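Local atomic coordinates of putative glutathione S-transferase (Corynebacterium glutamicum, PDB entry 3M1G), a protein that probably acts as a glutathione transferase of the ECM4-like (omega-like) group, joining a thioredoxin-like domain to a helical one. Residues 62-72 with 88-98; 229-237 with 275-283. All coordinates share one frame; numbering follows the deposited sequence. Where two conformers were deposited one is given.

Contact 1 of 2, residues 62-72 with 88-98; sequences YRLVAARACPW and VISLGLTGPTH
The Arg-63 guanidinium takes Ser-90 OG over one face, 3.0 Å above its plane and toward the rim, while Gly-92 CA lies at its edge. Its chain runs extended and then bends at chi3 (-69°), which folds the flat group back across the neighbouring strand. Ser-90 OG has its hydrogen bond with Glu-144. The Arg-68 guanidinium meets carbon instead, Leu-93 CD2 lying over one face near the rim. At the far end the five-membered ring of Trp-72 and the His-98 imidazole meet obliquely, their planes at 79°, with Trp-72 CD1 3.7 Å from His-98 CB; Tyr-154 contacts both rings.

Between these groups, strands 62-66 and 90-93 pair in parallel. Leu-64 is held through both of its backbone polar atoms: its N gives to Ser-90 O (2.7 Å) and its O accepts from Gly-92 N (2.8 Å). Ala-66 repeats the pattern with Gly-92 O and Thr-94 N. Leu-64 and Leu-91 point the same way on the face that helix 71-83 covers, with Leu-64 CD2 4.0 Å from Leu-91 CD1. Beyond the strands a water joins Arg-68 N to Thr-94 O, and Pro-96 packs its CG on Ala-69 CB (3.8 Å) and its CB on Cys-70 CB (4.0 Å).

Cys-70, the predicted nucleophile, is the N-cap of helix 71-83. The right-handed beta-alpha-beta unit of strand 62-66, helix 71-83 and strand 90-93, with this cysteine at the helix start, is characteristic of the thioredoxin-like domain of omega-like glutathione transferases.

Contact 2 of 2, residues 229-237 with 275-283; sequences RLSTRRYLM and NLWGYLRDL
Arg-234 reaches across to Asp-282 with a chain that leaves the backbone with CG anti to N. From CB the chain passes to CG, which lies over one face of the neighbouring Tyr-235 ring, toward the rim. CG and CD each come 3.9 Å from Asp-282 OD2, and the polar end then closes on the carboxylate. NE gives a bond of 2.8 Å to OD2 of Asp-282, in the guanidinium plane and on the syn lone pair. NH2 reaches Asp-282 OD1 at 3.1 Å, also on the syn side though 28° out of the carboxylate plane, and adds a weak bond to OD2. In this side-on, two-nitrogen salt bridge the guanidinium and carboxylate planes lie 31° apart, while NH1 is hydrogen-bonded to Gly-334 O. Tyr-235 OH adds a weak bond to Asp-282 OD1, and a water links Asp-282 OD2 to Arg-234 O, so this buried carboxylate is held by several donors, which would probably keep it ionised.

Around Tyr-279 the contact is largely apolar. Leu-230 CD1 sits over the face of Tyr-279 in a CH-pi contact, 3.8 Å from the ring centroid and 13° off the normal, and the same methyl touches Leu-276 CD2. Leu-283 CD1 covers the opposite face of Tyr-279, and Arg-234 O lies at the ring edge; Tyr-279 OH is hydrogen-bonded to Asp-245. Near the start of helix 274-284, Asn-275 lies against Ser-231, with a water between Asn-275 OD1 and Ser-231 O.

The loop between helices 209-229 and 243-253 thus packs along one side of helix 274-284, within the all-helical C-terminal domain of the glutathione transferase fold.

The two contacts illustrate how one fold uses different chemistry in its two domains. Contact 1 is partly buried, with exposed residues at 93-95, and joins elements of a single beta-alpha-beta unit by regular main-chain bonding. Contact 2 is largely buried, with Ser-231 and Asn-275 partly exposed, and couples an irregular loop to a helix, so side chains, one ion pair and waters do the work that backbone pairing does in 62-72 with 88-98. They share no helix or strand and do not touch: their centres lie 27 Å apart, on opposite sides of the chain's centre. Contact 1 contains the predicted nucleophile, whereas contact 2 belongs to the helical framework.

Contact 1 of 2, residues 62-72 with 88-98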
# COMPACT_ATOMS: atom_id res chain seq x y z
N TYR A 62 8.05 32.41 -24.76
CA TYR A 62 7.10 31.67 -23.93
C TYR A 62 7.75 30.95 -22.75
O TYR A 62 8.94 30.54 -22.80
CB TYR A 62 6.35 30.64 -24.78
CG TYR A 62 5.78 31.17 -26.05
CD1 TYR A 62 4.65 31.97 -26.04
CD2 TYR A 62 6.42 30.92 -27.28
CE1 TYR A 62 4.13 32.47 -27.19
CE2 TYR A 62 5.93 31.41 -28.45
CZ TYR A 62 4.79 32.20 -28.42
OH TYR A 62 4.27 32.69 -29.60
N ARG A 63 6.95 30.75 -21.70
CA ARG A 63 7.36 30.04 -20.50
C ARG A 63 6.41 28.89 -20.23
O ARG A 63 5.18 29.05 -20.31
CB ARG A 63 7.36 31.00 -19.29
CG ARG A 63 7.63 30.33 -17.94
CD ARG A 63 7.66 31.37 -16.81
NE ARG A 63 8.85 32.17 -17.00
CZ ARG A 63 10.00 32.00 -16.34
NH1 ARG A 63 10.10 31.13 -15.34
NH2 ARG A 63 11.03 32.77 -16.65
N LEU A 64 6.98 27.71 -19.93
CA LEU A 64 6.20 26.58 -19.47
C LEU A 64 6.05 26.70 -17.95
O LEU A 64 7.03 26.77 -17.22
CB LEU A 64 6.85 25.25 -19.83
CG LEU A 64 6.16 23.98 -19.34
CD1 LEU A 64 4.77 23.83 -20.01
CD2 LEU A 64 7.08 22.75 -19.61
N VAL A 65 4.80 26.77 -17.49
CA VAL A 65 4.53 26.91 -16.07
C VAL A 65 4.01 25.53 -15.67
O VAL A 65 3.00 25.07 -16.20
CB VAL A 65 3.52 28.01 -15.75
CG1 VAL A 65 3.16 27.98 -14.18
CG2 VAL A 65 4.05 29.40 -16.19
N ALA A 66 4.76 24.87 -14.80
CA ALA A 66 4.50 23.48 -14.43
C ALA A 66 4.57 23.30 -12.91
O ALA A 66 4.85 24.26 -12.15
CB ALA A 66 5.51 22.56 -15.15
N ALA A 67 4.25 22.10 -12.43
CA ALA A 67 4.42 21.76 -11.00
C ALA A 67 5.01 20.37 -10.96
O ALA A 67 4.54 19.46 -11.68
CB ALA A 67 3.05 21.80 -10.25
N ARG A 68 6.01 20.17 -10.11
CA ARG A 68 6.63 18.85 -9.94
C ARG A 68 5.64 17.75 -9.57
O ARG A 68 5.76 16.63 -10.04
CB ARG A 68 7.72 18.89 -8.87
CG ARG A 68 8.93 19.73 -9.22
CD ARG A 68 9.72 19.10 -10.41
NE ARG A 68 10.95 19.85 -10.64
CZ ARG A 68 11.62 19.90 -11.79
NH1 ARG A 68 11.20 19.24 -12.88
NH2 ARG A 68 12.72 20.65 -11.87
N ALA A 69 4.66 18.07 -8.75
CA ALA A 69 3.73 17.04 -8.23
C ALA A 69 2.70 16.58 -9.24
O ALA A 69 2.17 15.48 -9.13
CB ALA A 69 3.02 17.57 -6.93
N CYS A 70 2.39 17.42 -10.20
CA CYS A 70 1.25 17.23 -11.08
C CYS A 70 1.62 16.34 -12.26
O CYS A 70 2.55 16.68 -13.00
CB CYS A 70 0.77 18.62 -11.59
SG CYS A 70 -0.50 18.54 -12.89
N PRO A 71 0.92 15.21 -12.45
CA PRO A 71 1.26 14.32 -13.58
C PRO A 71 1.01 14.90 -15.00
O PRO A 71 1.76 14.60 -15.94
CB PRO A 71 0.36 13.09 -13.34
CG PRO A 71 -0.81 13.62 -12.51
CD PRO A 71 -0.22 14.70 -11.65
N TRP A 72 -0.02 15.72 -15.14
CA TRP A 72 -0.30 16.33 -16.41
C TRP A 72 0.84 17.27 -16.79
O TRP A 72 1.29 17.28 -17.93
CB TRP A 72 -1.64 17.07 -16.35
CG TRP A 72 -2.69 16.37 -15.59
CD1 TRP A 72 -3.13 16.66 -14.29
CD2 TRP A 72 -3.43 15.20 -15.99
NE1 TRP A 72 -4.10 15.74 -13.90
CE2 TRP A 72 -4.31 14.86 -14.93
CE3 TRP A 72 -3.44 14.43 -17.15
CZ2 TRP A 72 -5.19 13.78 -15.00
CZ3 TRP A 72 -4.31 13.35 -17.23
CH2 TRP A 72 -5.18 13.03 -16.16
N VAL A 88 14.93 27.29 -25.22
CA VAL A 88 14.09 28.18 -26.02
C VAL A 88 12.72 28.51 -25.41
O VAL A 88 12.12 29.53 -25.78
CB VAL A 88 13.94 27.67 -27.49
CG1 VAL A 88 15.32 27.54 -28.16
CG2 VAL A 88 13.20 26.42 -27.57
N ILE A 89 12.26 27.67 -24.49
CA ILE A 89 11.08 27.90 -23.68
C ILE A 89 11.53 27.80 -22.23
O ILE A 89 12.15 26.80 -21.81
CB ILE A 89 10.00 26.83 -23.93
CG1 ILE A 89 9.55 26.83 -25.39
CG2 ILE A 89 8.79 26.96 -22.96
CD1 ILE A 89 8.71 25.54 -25.79
N SER A 90 11.27 28.85 -21.46
CA SER A 90 11.71 28.90 -20.07
C SER A 90 10.76 28.08 -19.19
O SER A 90 9.71 27.62 -19.66
CB SER A 90 11.79 30.36 -19.57
OG SER A 90 10.51 30.98 -19.60
N LEU A 91 11.13 27.90 -17.93
CA LEU A 91 10.39 27.00 -17.01
C LEU A 91 10.11 27.73 -15.70
O LEU A 91 11.03 28.28 -15.09
CB LEU A 91 11.19 25.74 -16.67
CG LEU A 91 10.48 24.71 -15.78
CD1 LEU A 91 9.27 24.08 -16.52
CD2 LEU A 91 11.43 23.61 -15.30
N GLY A 92 8.83 27.78 -15.34
CA GLY A 92 8.41 28.24 -14.02
C GLY A 92 7.77 27.07 -13.25
O GLY A 92 6.95 26.35 -13.79
N LEU A 93 8.19 26.87 -12.01
CA LEU A 93 7.62 25.83 -11.14
C LEU A 93 6.69 26.45 -10.08
O LEU A 93 7.07 27.42 -9.43
CB LEU A 93 8.74 25.05 -10.49
CG LEU A 93 9.58 24.29 -11.52
CD1 LEU A 93 10.85 23.79 -10.87
CD2 LEU A 93 8.82 23.14 -12.18
N THR A 94 5.48 25.89 -9.94
CA THR A 94 4.43 26.39 -9.03
C THR A 94 3.70 25.20 -8.41
O THR A 94 4.24 24.09 -8.44
CB THR A 94 3.37 27.24 -9.78
OG1 THR A 94 2.49 27.89 -8.84
CG2 THR A 94 2.54 26.36 -10.72
N GLY A 95 2.53 25.43 -7.81
CA GLY A 95 1.64 24.33 -7.32
C GLY A 95 0.56 23.76 -8.27
O GLY A 95 0.07 24.47 -9.16
N PRO A 96 0.17 22.48 -8.09
CA PRO A 96 -0.87 21.87 -8.97
C PRO A 96 -2.27 22.51 -8.88
O PRO A 96 -2.59 23.18 -7.89
CB PRO A 96 -0.93 20.40 -8.50
CG PRO A 96 0.43 20.13 -7.90
CD PRO A 96 0.83 21.46 -7.24
N THR A 97 -3.08 22.28 -9.92
CA THR A 97 -4.45 22.82 -9.96
C THR A 97 -5.53 21.80 -10.40
O THR A 97 -6.68 21.93 -9.95
CB THR A 97 -4.53 24.10 -10.88
OG1 THR A 97 -4.04 23.78 -12.19
CG2 THR A 97 -3.72 25.30 -10.25
N HIS A 98 -5.18 20.82 -11.25
CA HIS A 98 -6.16 19.86 -11.78
C HIS A 98 -6.62 18.80 -10.76
O HIS A 98 -7.66 18.18 -10.97
CB HIS A 98 -5.60 19.08 -13.01
CG HIS A 98 -5.45 19.89 -14.28
ND1 HIS A 98 -6.52 20.47 -14.94
CD2 HIS A 98 -4.36 20.14 -15.05
CE1 HIS A 98 -6.08 21.08 -16.03
NE2 HIS A 98 -4.78 20.90 -16.12
O HOH W 1 9.70 30.76 -26.37
O HOH W 2 6.35 22.44 -8.32

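Contact 2 of 2, residues 229-237 with 275-283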
# COMPACT_ATOMS: atom_id res chain seq x y z
N ARG A 229 -0.31 -6.04 -22.60
CA ARG A 229 0.22 -5.39 -23.79
C ARG A 229 1.76 -5.31 -23.77
O ARG A 229 2.44 -5.49 -24.79
CB ARG A 229 -0.37 -3.98 -23.93
CG ARG A 229 -0.06 -3.31 -25.24
CD ARG A 229 -0.68 -1.95 -25.38
NE ARG A 229 -0.17 -1.29 -26.58
CZ ARG A 229 -0.69 -1.42 -27.80
NH1 ARG A 229 -1.77 -2.14 -28.02
NH2 ARG A 229 -0.10 -0.78 -28.80
N LEU A 230 2.30 -5.01 -22.60
CA LEU A 230 3.74 -4.83 -22.42
C LEU A 230 4.48 -6.15 -22.16
O LEU A 230 5.69 -6.14 -21.97
CB LEU A 230 3.99 -3.83 -21.27
CG LEU A 230 3.61 -2.38 -21.55
CD1 LEU A 230 3.58 -1.54 -20.27
CD2 LEU A 230 4.59 -1.78 -22.57
N SER A 231 3.78 -7.27 -22.21
CA SER A 231 4.47 -8.56 -22.18
C SER A 231 5.14 -8.88 -23.52
O SER A 231 6.11 -9.64 -23.54
CB SER A 231 3.51 -9.70 -21.78
OG SER A 231 2.63 -9.96 -22.86
N THR A 232 4.65 -8.33 -24.63
CA THR A 232 5.24 -8.62 -25.93
C THR A 232 5.85 -7.41 -26.67
O THR A 232 6.36 -7.56 -27.75
CB THR A 232 4.22 -9.27 -26.86
OG1 THR A 232 3.12 -8.37 -27.07
CG2 THR A 232 3.71 -10.64 -26.29
N ARG A 233 5.78 -6.23 -26.08
CA ARG A 233 6.28 -5.00 -26.67
C ARG A 233 7.16 -4.36 -25.60
O ARG A 233 6.77 -4.34 -24.42
CB ARG A 233 5.13 -4.04 -26.94
CG ARG A 233 4.10 -4.50 -27.98
CD ARG A 233 2.88 -3.59 -27.92
NE ARG A 233 1.83 -4.00 -28.87
CZ ARG A 233 1.03 -5.04 -28.70
NH1 ARG A 233 1.10 -5.82 -27.61
NH2 ARG A 233 0.14 -5.29 -29.61
N ARG A 234 8.31 -3.80 -25.98
CA ARG A 234 9.14 -3.15 -24.97
C ARG A 234 8.46 -1.91 -24.35
O ARG A 234 8.45 -1.76 -23.12
CB ARG A 234 10.51 -2.78 -25.54
CG ARG A 234 11.34 -2.10 -24.49
CD ARG A 234 12.70 -2.50 -24.47
NE ARG A 234 13.51 -1.76 -23.51
CZ ARG A 234 14.83 -1.68 -23.62
NH1 ARG A 234 15.44 -2.26 -24.66
NH2 ARG A 234 15.54 -0.99 -22.76
N TYR A 235 7.89 -1.06 -25.20
CA TYR A 235 7.15 0.13 -24.77
C TYR A 235 5.75 0.03 -25.37
O TYR A 235 5.47 -0.90 -26.12
CB TYR A 235 7.88 1.39 -25.24
CG TYR A 235 9.33 1.44 -24.78
CD1 TYR A 235 9.66 1.67 -23.46
CD2 TYR A 235 10.36 1.23 -25.68
CE1 TYR A 235 10.98 1.71 -23.03
CE2 TYR A 235 11.69 1.26 -25.27
CZ TYR A 235 11.99 1.52 -23.96
OH TYR A 235 13.30 1.55 -23.56
N LEU A 236 4.88 0.99 -25.08
CA LEU A 236 3.45 0.86 -25.46
C LEU A 236 3.23 0.65 -26.94
O LEU A 236 2.33 -0.10 -27.32
CB LEU A 236 2.65 2.06 -25.02
CG LEU A 236 2.39 2.13 -23.50
CD1 LEU A 236 1.86 3.51 -23.13
CD2 LEU A 236 1.44 0.98 -23.05
N MSE A 237 4.03 1.34 -27.77
CA MSE A 237 3.90 1.25 -29.21
C MSE A 237 5.09 0.51 -29.86
O MSE A 237 5.42 0.78 -31.02
CB MSE A 237 3.78 2.65 -29.82
CG MSE A 237 2.72 3.54 -29.17
SE MSE A 237 0.93 2.73 -29.18
CE MSE A 237 0.74 2.51 -31.02
N ASN A 275 5.65 -6.97 -15.81
CA ASN A 275 5.89 -6.17 -17.00
C ASN A 275 5.82 -4.67 -16.75
O ASN A 275 6.72 -3.93 -17.18
CB ASN A 275 4.97 -6.58 -18.14
CG ASN A 275 5.29 -7.95 -18.63
OD1 ASN A 275 6.39 -8.20 -19.09
ND2 ASN A 275 4.37 -8.86 -18.48
N LEU A 276 4.80 -4.21 -16.02
CA LEU A 276 4.69 -2.78 -15.71
C LEU A 276 5.89 -2.31 -14.91
O LEU A 276 6.36 -1.18 -15.11
CB LEU A 276 3.41 -2.45 -14.95
CG LEU A 276 2.13 -2.53 -15.81
CD1 LEU A 276 0.87 -2.49 -14.89
CD2 LEU A 276 2.10 -1.40 -16.79
N TRP A 277 6.36 -3.14 -13.98
CA TRP A 277 7.48 -2.73 -13.12
C TRP A 277 8.81 -2.64 -13.87
O TRP A 277 9.59 -1.72 -13.63
CB TRP A 277 7.60 -3.66 -11.93
CG TRP A 277 8.71 -3.41 -10.94
CD1 TRP A 277 9.49 -4.36 -10.42
CD2 TRP A 277 9.13 -2.15 -10.32
NE1 TRP A 277 10.39 -3.81 -9.53
CE2 TRP A 277 10.20 -2.46 -9.46
CE3 TRP A 277 8.72 -0.82 -10.43
CZ2 TRP A 277 10.85 -1.50 -8.67
CZ3 TRP A 277 9.40 0.17 -9.68
CH2 TRP A 277 10.44 -0.19 -8.81
N GLY A 278 9.08 -3.62 -14.73
CA GLY A 278 10.21 -3.57 -15.66
C GLY A 278 10.15 -2.33 -16.55
O GLY A 278 11.11 -1.57 -16.64
N TYR A 279 8.99 -2.11 -17.15
CA TYR A 279 8.73 -0.91 -17.98
C TYR A 279 8.94 0.40 -17.23
O TYR A 279 9.61 1.32 -17.71
CB TYR A 279 7.32 -1.04 -18.56
CG TYR A 279 6.68 0.17 -19.22
CD1 TYR A 279 6.88 0.45 -20.54
CD2 TYR A 279 5.83 1.01 -18.49
CE1 TYR A 279 6.25 1.52 -21.15
CE2 TYR A 279 5.19 2.08 -19.08
CZ TYR A 279 5.41 2.33 -20.43
OH TYR A 279 4.79 3.37 -21.06
N LEU A 280 8.37 0.50 -16.04
CA LEU A 280 8.54 1.69 -15.22
C LEU A 280 9.98 1.99 -14.89
O LEU A 280 10.43 3.14 -14.96
CB LEU A 280 7.69 1.59 -13.94
CG LEU A 280 7.75 2.78 -12.95
CD1 LEU A 280 7.47 4.14 -13.61
CD2 LEU A 280 6.80 2.51 -11.70
N ARG A 281 10.74 0.97 -14.53
CA ARG A 281 12.16 1.17 -14.23
C ARG A 281 12.96 1.61 -15.47
O ARG A 281 13.83 2.50 -15.38
CB ARG A 281 12.75 -0.11 -13.63
CG ARG A 281 12.32 -0.33 -12.17
CD ARG A 281 12.86 -1.61 -11.62
NE ARG A 281 12.21 -2.76 -12.22
CZ ARG A 281 12.59 -4.03 -12.03
NH1 ARG A 281 11.88 -5.01 -12.57
NH2 ARG A 281 13.66 -4.31 -11.29
N ASP A 282 12.69 0.97 -16.60
CA ASP A 282 13.33 1.24 -17.92
C ASP A 282 13.12 2.73 -18.27
O ASP A 282 14.05 3.46 -18.54
CB ASP A 282 12.66 0.28 -18.93
CG ASP A 282 13.30 0.27 -20.34
OD1 ASP A 282 14.32 0.91 -20.60
OD2 ASP A 282 12.76 -0.47 -21.19
N LEU A 283 11.89 3.21 -18.16
CA LEU A 283 11.60 4.63 -18.40
C LEU A 283 12.25 5.54 -17.37
O LEU A 283 12.89 6.54 -17.73
CB LEU A 283 10.09 4.86 -18.39
CG LEU A 283 9.26 4.26 -19.54
CD1 LEU A 283 7.80 4.64 -19.34
CD2 LEU A 283 9.80 4.74 -20.94
O HOH W 3 7.41 -10.11 -20.81
O HOH W 4 10.22 -1.38 -21.01